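PDB 3KA7: oxidoreductase from Methanosarcina mazei, which binds flavin-adenine dinucleotide and is probably an oxidoreductase of the flavin-containing amine oxidoreductase family. Local coordinates for residues V4-G9 and A230-D235; A17-A22 and A241-S246. One frame throughout, in Å; residues are numbered along the deposited sequence.

Contact 1. Residues V4-G9 and A230-D235; sequences VVIGAG and AGIIAD. With FAD (flavin-adenine dinucleotide), chain B.
V4 and I6 both touch one methyl group of I232, and the whole contact is apolar. CG2 of I232 lies 3.9 Å from CG2 of V4. The same I232 CG2 lies 4.0 Å from CD1 of I6. The I232 side chain runs alongside those of V4 and I6, pointing the opposite way. Its chi1 of 66° sets CG1 between the backbone N and the carbonyl carbon and leaves CG2 as the branch that meets V4 and I6. I6 reaches across with the end of an extended chain (chi2 171°), although its CB does not point at I232. Its other branch, CG2, is 4.0 Å from N1A of the FAD adenine. I6 therefore touches both I232 and the cofactor. V219, an FAD-binding residue, packs on both I6 and I232, and F29 of strand 25-29 also touches I232. Strand 2-6 is held by backbone hydrogen bonds to its neighbours in the parallel sheet, V4 to L243 and V5 to E27 among them.

Beyond I6 the chain turns along the cofactor's ribose and phosphates. CA of G7 is 3.4 Å from FAD O4B, and CA of G9 is 3.3 Å from FAD O5B. G9 is the N-cap of helix 10-21, and G7 and G9 fit the start of a Rossmann-type GxGxxG loop. A8 N is hydrogen-bonded to E30 OE1, while E30 OE2 bonds FAD. No hydrogen bond crosses between 4-9 and 230-235. The joint thus depends on shape and burial, and hydrogen bonds to FAD come from other residues, among them G11, E30 and V219.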
loop_
_atom_site.group_PDB
_atom_site.type_symbol
_atom_site.label_atom_id
_atom_site.label_comp_id
_atom_site.label_asym_id
_atom_site.label_seq_id
_atom_site.Cartn_x
_atom_site.Cartn_y
_atom_site.Cartn_z
ATOM N N VAL A 4 -0.086 -0.949 -24.872
ATOM C CA VAL A 4 1.184 -0.686 -24.232
ATOM C C VAL A 4 0.915 -0.273 -22.792
ATOM O O VAL A 4 -0.087 0.399 -22.506
ATOM C CB VAL A 4 1.996 0.408 -24.964
ATOM C CG1 VAL A 4 2.347 -0.061 -26.398
ATOM C CG2 VAL A 4 1.231 1.706 -24.994
ATOM N N VAL A 5 1.802 -0.700 -21.906
ATOM C CA VAL A 5 1.712 -0.357 -20.495
ATOM C C VAL A 5 2.944 0.452 -20.155
ATOM O O VAL A 5 4.072 0.048 -20.466
ATOM C CB VAL A 5 1.677 -1.624 -19.622
ATOM C CG1 VAL A 5 1.635 -1.248 -18.143
ATOM C CG2 VAL A 5 0.463 -2.479 -19.989
ATOM N N ILE A 6 2.737 1.606 -19.525
ATOM C CA ILE A 6 3.856 2.458 -19.128
ATOM C C ILE A 6 4.166 2.186 -17.660
ATOM O O ILE A 6 3.374 2.535 -16.801
ATOM C CB ILE A 6 3.513 3.949 -19.315
ATOM C CG1 ILE A 6 3.032 4.215 -20.755
ATOM C CG2 ILE A 6 4.729 4.813 -18.975
ATOM C CD1 ILE A 6 2.461 5.604 -20.966
ATOM N N GLY A 7 5.301 1.542 -17.386
ATOM C CA GLY A 7 5.728 1.248 -16.016
ATOM C C GLY A 7 5.368 -0.171 -15.614
ATOM O O GLY A 7 4.211 -0.595 -15.787
ATOM N N ALA A 8 6.350 -0.891 -15.083
ATOM C CA ALA A 8 6.165 -2.265 -14.625
ATOM C C ALA A 8 5.960 -2.343 -13.122
ATOM O O ALA A 8 6.494 -3.229 -12.478
ATOM C CB ALA A 8 7.347 -3.148 -15.052
ATOM N N GLY A 9 5.176 -1.423 -12.568
ATOM C CA GLY A 9 4.766 -1.551 -11.180
ATOM C C GLY A 9 3.714 -2.638 -11.079
ATOM O O GLY A 9 3.291 -3.196 -12.084
ATOM N N ALA A 230 -2.853 7.014 -29.134
ATOM C CA ALA A 230 -2.407 6.456 -30.411
ATOM C C ALA A 230 -1.070 5.740 -30.291
ATOM O O ALA A 230 -0.597 5.105 -31.236
ATOM C CB ALA A 230 -2.335 7.561 -31.475
ATOM N N GLY A 231 -0.453 5.844 -29.117
ATOM C CA GLY A 231 0.824 5.204 -28.887
ATOM C C GLY A 231 1.678 5.952 -27.887
ATOM O O GLY A 231 1.179 6.813 -27.155
ATOM N N ILE A 232 2.962 5.603 -27.852
ATOM C CA ILE A 232 3.913 6.249 -26.959
ATOM C C ILE A 232 5.270 6.406 -27.624
ATOM O O ILE A 232 5.565 5.757 -28.629
ATOM C CB ILE A 232 4.143 5.433 -25.669
ATOM C CG1 ILE A 232 4.841 4.102 -25.985
ATOM C CG2 ILE A 232 2.831 5.221 -24.923
ATOM C CD1 ILE A 232 5.223 3.303 -24.756
ATOM N N ILE A 233 6.095 7.266 -27.044
ATOM C CA ILE A 233 7.500 7.315 -27.399
ATOM C C ILE A 233 8.322 6.790 -26.231
ATOM O O ILE A 233 8.241 7.316 -25.118
ATOM C CB ILE A 233 7.949 8.746 -27.721
ATOM C CG1 ILE A 233 7.123 9.304 -28.879
ATOM C CG2 ILE A 233 9.441 8.765 -28.036
ATOM C CD1 ILE A 233 7.368 10.778 -29.145
ATOM N N ALA A 234 9.100 5.742 -26.480
ATOM C CA ALA A 234 9.961 5.190 -25.448
ATOM C C ALA A 234 11.364 5.073 -26.008
ATOM O O ALA A 234 11.571 4.481 -27.068
ATOM C CB ALA A 234 9.451 3.845 -24.991
ATOM N N ASP A 235 12.319 5.661 -25.298
ATOM C CA ASP A 235 13.691 5.763 -25.783
ATOM C C ASP A 235 13.770 6.252 -27.228
ATOM O O ASP A 235 14.523 5.719 -28.049
ATOM C CB ASP A 235 14.453 4.453 -25.579
ATOM C CG ASP A 235 15.280 4.457 -24.299
ATOM O OD1 ASP A 235 14.759 4.854 -23.222
ATOM O OD2 ASP A 235 16.463 4.064 -24.370
HETATM P PA FAD B . 4.633 1.740 -8.916
HETATM O O1A FAD B . 4.494 3.215 -8.642
HETATM O O2A FAD B . 5.262 0.907 -7.825
HETATM O O5B FAD B . 5.470 1.534 -10.270
HETATM C C5B FAD B . 5.507 2.570 -11.244
HETATM C C4B FAD B . 6.589 2.121 -12.231
HETATM O O4B FAD B . 6.683 3.006 -13.329
HETATM C C3B FAD B . 7.962 2.083 -11.555
HETATM O O3B FAD B . 8.551 0.801 -11.705
HETATM C C2B FAD B . 8.761 3.159 -12.293
HETATM O O2B FAD B . 10.138 2.853 -12.403
HETATM C C1B FAD B . 8.057 3.218 -13.644
HETATM N N9A FAD B . 8.152 4.507 -14.341
HETATM C C8A FAD B . 8.031 5.788 -13.840
HETATM N N7A FAD B . 8.129 6.661 -14.883
HETATM C C5A FAD B . 8.307 5.936 -16.021
HETATM C C6A FAD B . 8.488 6.294 -17.348
HETATM N N6A FAD B . 8.379 7.567 -17.718
HETATM N N1A FAD B . 8.650 5.304 -18.295
HETATM C C2A FAD B . 8.648 3.970 -17.941
HETATM N N3A FAD B . 8.475 3.614 -16.620
HETATM C C4A FAD B . 8.316 4.591 -15.691
HETATM N N1 FAD B . 1.250 -2.099 -0.043
HETATM C C2 FAD B . 0.702 -3.267 0.457
HETATM O O2 FAD B . -0.269 -3.784 -0.112
HETATM N N3 FAD B . 1.234 -3.829 1.607
HETATM C C4 FAD B . 2.301 -3.234 2.258
HETATM O O4 FAD B . 2.779 -3.728 3.279
HETATM C C4X FAD B . 2.848 -2.060 1.761
HETATM N N5 FAD B . 3.905 -1.448 2.420
HETATM C C5X FAD B . 4.448 -0.285 1.902
HETATM C C6 FAD B . 5.522 0.334 2.543
HETATM C C7 FAD B . 6.083 1.490 2.015
HETATM C C7M FAD B . 7.241 2.139 2.732
HETATM C C8 FAD B . 5.556 2.025 0.847
HETATM C C8M FAD B . 6.128 3.278 0.249
HETATM C C9 FAD B . 4.477 1.418 0.209
HETATM C C9A FAD B . 3.924 0.255 0.733
HETATM N N10 FAD B . 2.848 -0.353 0.099
HETATM C C10 FAD B . 2.316 -1.507 0.603
HETATM C "C1'" FAD B . 2.206 0.258 -1.103
HETATM C "C2'" FAD B . 2.726 -0.455 -2.357
HETATM O "O2'" FAD B . 4.143 -0.590 -2.274
HETATM C "C3'" FAD B . 2.335 0.357 -3.588
HETATM O "O3'" FAD B . 0.965 0.730 -3.486
HETATM C "C4'" FAD B . 2.521 -0.350 -4.928
HETATM O "O4'" FAD B . 3.794 -0.952 -5.041
HETATM C "C5'" FAD B . 2.403 0.720 -6.007
HETATM O "O5'" FAD B . 2.268 0.058 -7.240
HETATM P P FAD B . 1.870 0.871 -8.545
HETATM O O1P FAD B . 0.995 -0.000 -9.411
HETATM O O2P FAD B . 1.292 2.233 -8.217
HETATM O O3P FAD B . 3.231 1.093 -9.375
#

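Contact 2. Residues A17-A22 and A241-S246; sequences ARLSKA and ADLVIS
L19 is the one helix residue that meets the strand, and it does so with both methyl groups. The apolar contacts carry everything between the segments. CD1 of L19 lies 4.0 Å from CG1 of I245. CD2 of L19 lies 4.1 Å from CD2 of L243. The fork of the leucine thus spans two residues of the strand that lie on the same face of the sheet. L19 has CG anti to its carbonyl carbon (chi1 -70°), and its CB points toward the strand. It crosses both partners at a slant. M420 of helix 408-421 also touches L19, and V419 touches I245, so a second helix closes over this patch. V244 packs on V4 and I6 of strand 2-6.

No hydrogen bond crosses between the segments. The helix has its own: K21 N bonds to A17 O at 3.2 Å and A22 N to R18 O at 2.9 Å. Segment 241-246 bonds to other neighbours. S246 OG is hydrogen-bonded to T253 OG1. D242 OD2 accepts a hydrogen bond from the backbone N of K2.

Helix 10-21 follows strand 2-6 and packs here on strand 243-246, next to it in the parallel sheet. This is helix-on-sheet packing of a Rossmann-type FAD-binding domain.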
loop_
_atom_site.group_PDB
_atom_site.type_symbol
_atom_site.label_atom_id
_atom_site.label_comp_id
_atom_site.label_asym_id
_atom_site.label_seq_id
_atom_site.Cartn_x
_atom_site.Cartn_y
_atom_site.Cartn_z
ATOM N N ALA A 17 -0.745 -8.763 -17.504
ATOM C CA ALA A 17 -1.124 -10.177 -17.351
ATOM C C ALA A 17 -2.555 -10.411 -17.832
ATOM O O ALA A 17 -2.804 -11.327 -18.626
ATOM C CB ALA A 17 -0.954 -10.642 -15.910
ATOM N N ARG A 18 -3.496 -9.578 -17.384
ATOM C CA ARG A 18 -4.888 -9.741 -17.805
ATOM C C ARG A 18 -5.100 -9.441 -19.294
ATOM O O ARG A 18 -5.824 -10.167 -19.980
ATOM C CB ARG A 18 -5.827 -8.874 -16.954
ATOM C CG ARG A 18 -7.299 -8.993 -17.358
ATOM C CD ARG A 18 -7.876 -10.326 -16.917
ATOM N NE ARG A 18 -9.134 -10.629 -17.597
ATOM C CZ ARG A 18 -9.211 -11.226 -18.785
ATOM N NH1 ARG A 18 -8.104 -11.591 -19.428
ATOM N NH2 ARG A 18 -10.395 -11.463 -19.332
ATOM N N LEU A 19 -4.491 -8.374 -19.794
ATOM C CA LEU A 19 -4.667 -8.008 -21.206
ATOM C C LEU A 19 -4.092 -9.053 -22.161
ATOM O O LEU A 19 -4.668 -9.326 -23.219
ATOM C CB LEU A 19 -4.050 -6.641 -21.515
ATOM C CG LEU A 19 -4.788 -5.453 -20.916
ATOM C CD1 LEU A 19 -3.922 -4.213 -21.073
ATOM C CD2 LEU A 19 -6.169 -5.266 -21.557
ATOM N N SER A 20 -2.951 -9.625 -21.798
ATOM C CA SER A 20 -2.340 -10.653 -22.648
ATOM C C SER A 20 -3.179 -11.936 -22.653
ATOM O O SER A 20 -3.341 -12.591 -23.684
ATOM C CB SER A 20 -0.894 -10.930 -22.234
ATOM O OG SER A 20 -0.808 -11.514 -20.956
ATOM N N LYS A 21 -3.714 -12.295 -21.497
ATOM C CA LYS A 21 -4.613 -13.439 -21.417
ATOM C C LYS A 21 -5.878 -13.185 -22.233
ATOM O O LYS A 21 -6.458 -14.103 -22.832
ATOM C CB LYS A 21 -4.984 -13.689 -19.967
ATOM C CG LYS A 21 -5.680 -15.014 -19.736
ATOM C CD LYS A 21 -6.098 -15.138 -18.294
ATOM C CE LYS A 21 -7.208 -16.162 -18.153
ATOM N NZ LYS A 21 -6.752 -17.487 -18.627
ATOM N N ALA A 22 -6.302 -11.927 -22.246
ATOM C CA ALA A 22 -7.505 -11.492 -22.941
ATOM C C ALA A 22 -7.328 -11.462 -24.461
ATOM O O ALA A 22 -8.253 -11.113 -25.191
ATOM C CB ALA A 22 -7.920 -10.122 -22.422
ATOM N N ALA A 241 -0.288 2.138 -30.500
ATOM C CA ALA A 241 -1.158 1.424 -29.586
ATOM C C ALA A 241 -2.598 1.893 -29.713
ATOM O O ALA A 241 -2.868 3.073 -29.926
ATOM C CB ALA A 241 -0.672 1.598 -28.144
ATOM N N ASP A 242 -3.517 0.951 -29.560
ATOM C CA ASP A 242 -4.936 1.224 -29.526
ATOM C C ASP A 242 -5.362 1.514 -28.094
ATOM O O ASP A 242 -6.385 2.154 -27.841
ATOM C CB ASP A 242 -5.678 -0.011 -30.033
ATOM C CG ASP A 242 -5.303 -0.360 -31.465
ATOM O OD1 ASP A 242 -5.545 0.495 -32.345
ATOM O OD2 ASP A 242 -4.762 -1.474 -31.703
ATOM N N LEU A 243 -4.577 0.998 -27.158
ATOM C CA LEU A 243 -4.836 1.177 -25.734
ATOM C C LEU A 243 -3.520 1.465 -25.017
ATOM O O LEU A 243 -2.529 0.762 -25.216
ATOM C CB LEU A 243 -5.459 -0.090 -25.156
ATOM C CG LEU A 243 -5.830 -0.115 -23.673
ATOM C CD1 LEU A 243 -6.919 0.905 -23.348
ATOM C CD2 LEU A 243 -6.280 -1.511 -23.300
ATOM N N VAL A 244 -3.523 2.509 -24.196
ATOM C CA VAL A 244 -2.363 2.844 -23.380
ATOM C C VAL A 244 -2.765 2.776 -21.910
ATOM O O VAL A 244 -3.679 3.478 -21.476
ATOM C CB VAL A 244 -1.803 4.260 -23.711
ATOM C CG1 VAL A 244 -0.671 4.605 -22.767
ATOM C CG2 VAL A 244 -1.320 4.331 -25.167
ATOM N N ILE A 245 -2.105 1.906 -21.159
ATOM C CA ILE A 245 -2.322 1.830 -19.721
ATOM C C ILE A 245 -1.127 2.479 -19.011
ATOM O O ILE A 245 0.009 2.009 -19.121
ATOM C CB ILE A 245 -2.456 0.378 -19.240
ATOM C CG1 ILE A 245 -3.587 -0.358 -19.984
ATOM C CG2 ILE A 245 -2.594 0.324 -17.701
ATOM C CD1 ILE A 245 -4.947 0.319 -19.941
ATOM N N SER A 246 -1.376 3.563 -18.287
ATOM C CA SER A 246 -0.272 4.231 -17.602
ATOM C C SER A 246 -0.265 3.856 -16.137
ATOM O O SER A 246 -1.251 4.086 -15.446
ATOM C CB SER A 246 -0.356 5.750 -17.735
ATOM O OG SER A 246 0.655 6.331 -16.913
#

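Overall arrangement
The centres of contact 1 and contact 2 are 11 Å apart, and both reach the same five-strand parallel sheet. Strands 2-6 and 243-246 are neighbours in it. I6 N meets I245 O at 2.8 Å and V4 O meets I245 N at 2.9 Å, both probable hydrogen bonds. Along the chain the segments alternate: 4-9, 17-22, 230-235, 241-246. The N-terminal strand and helix are thus each matched with a segment from more than 200 residues later. Contact 1 joins the sheet to the three-stranded antiparallel sheet; contact 2 joins it to helix 10-21. Together they tie distant parts of the sequence to the Rossmann-type sheet. Contact 1 lies beside the adenine, while contact 2 does not touch FAD.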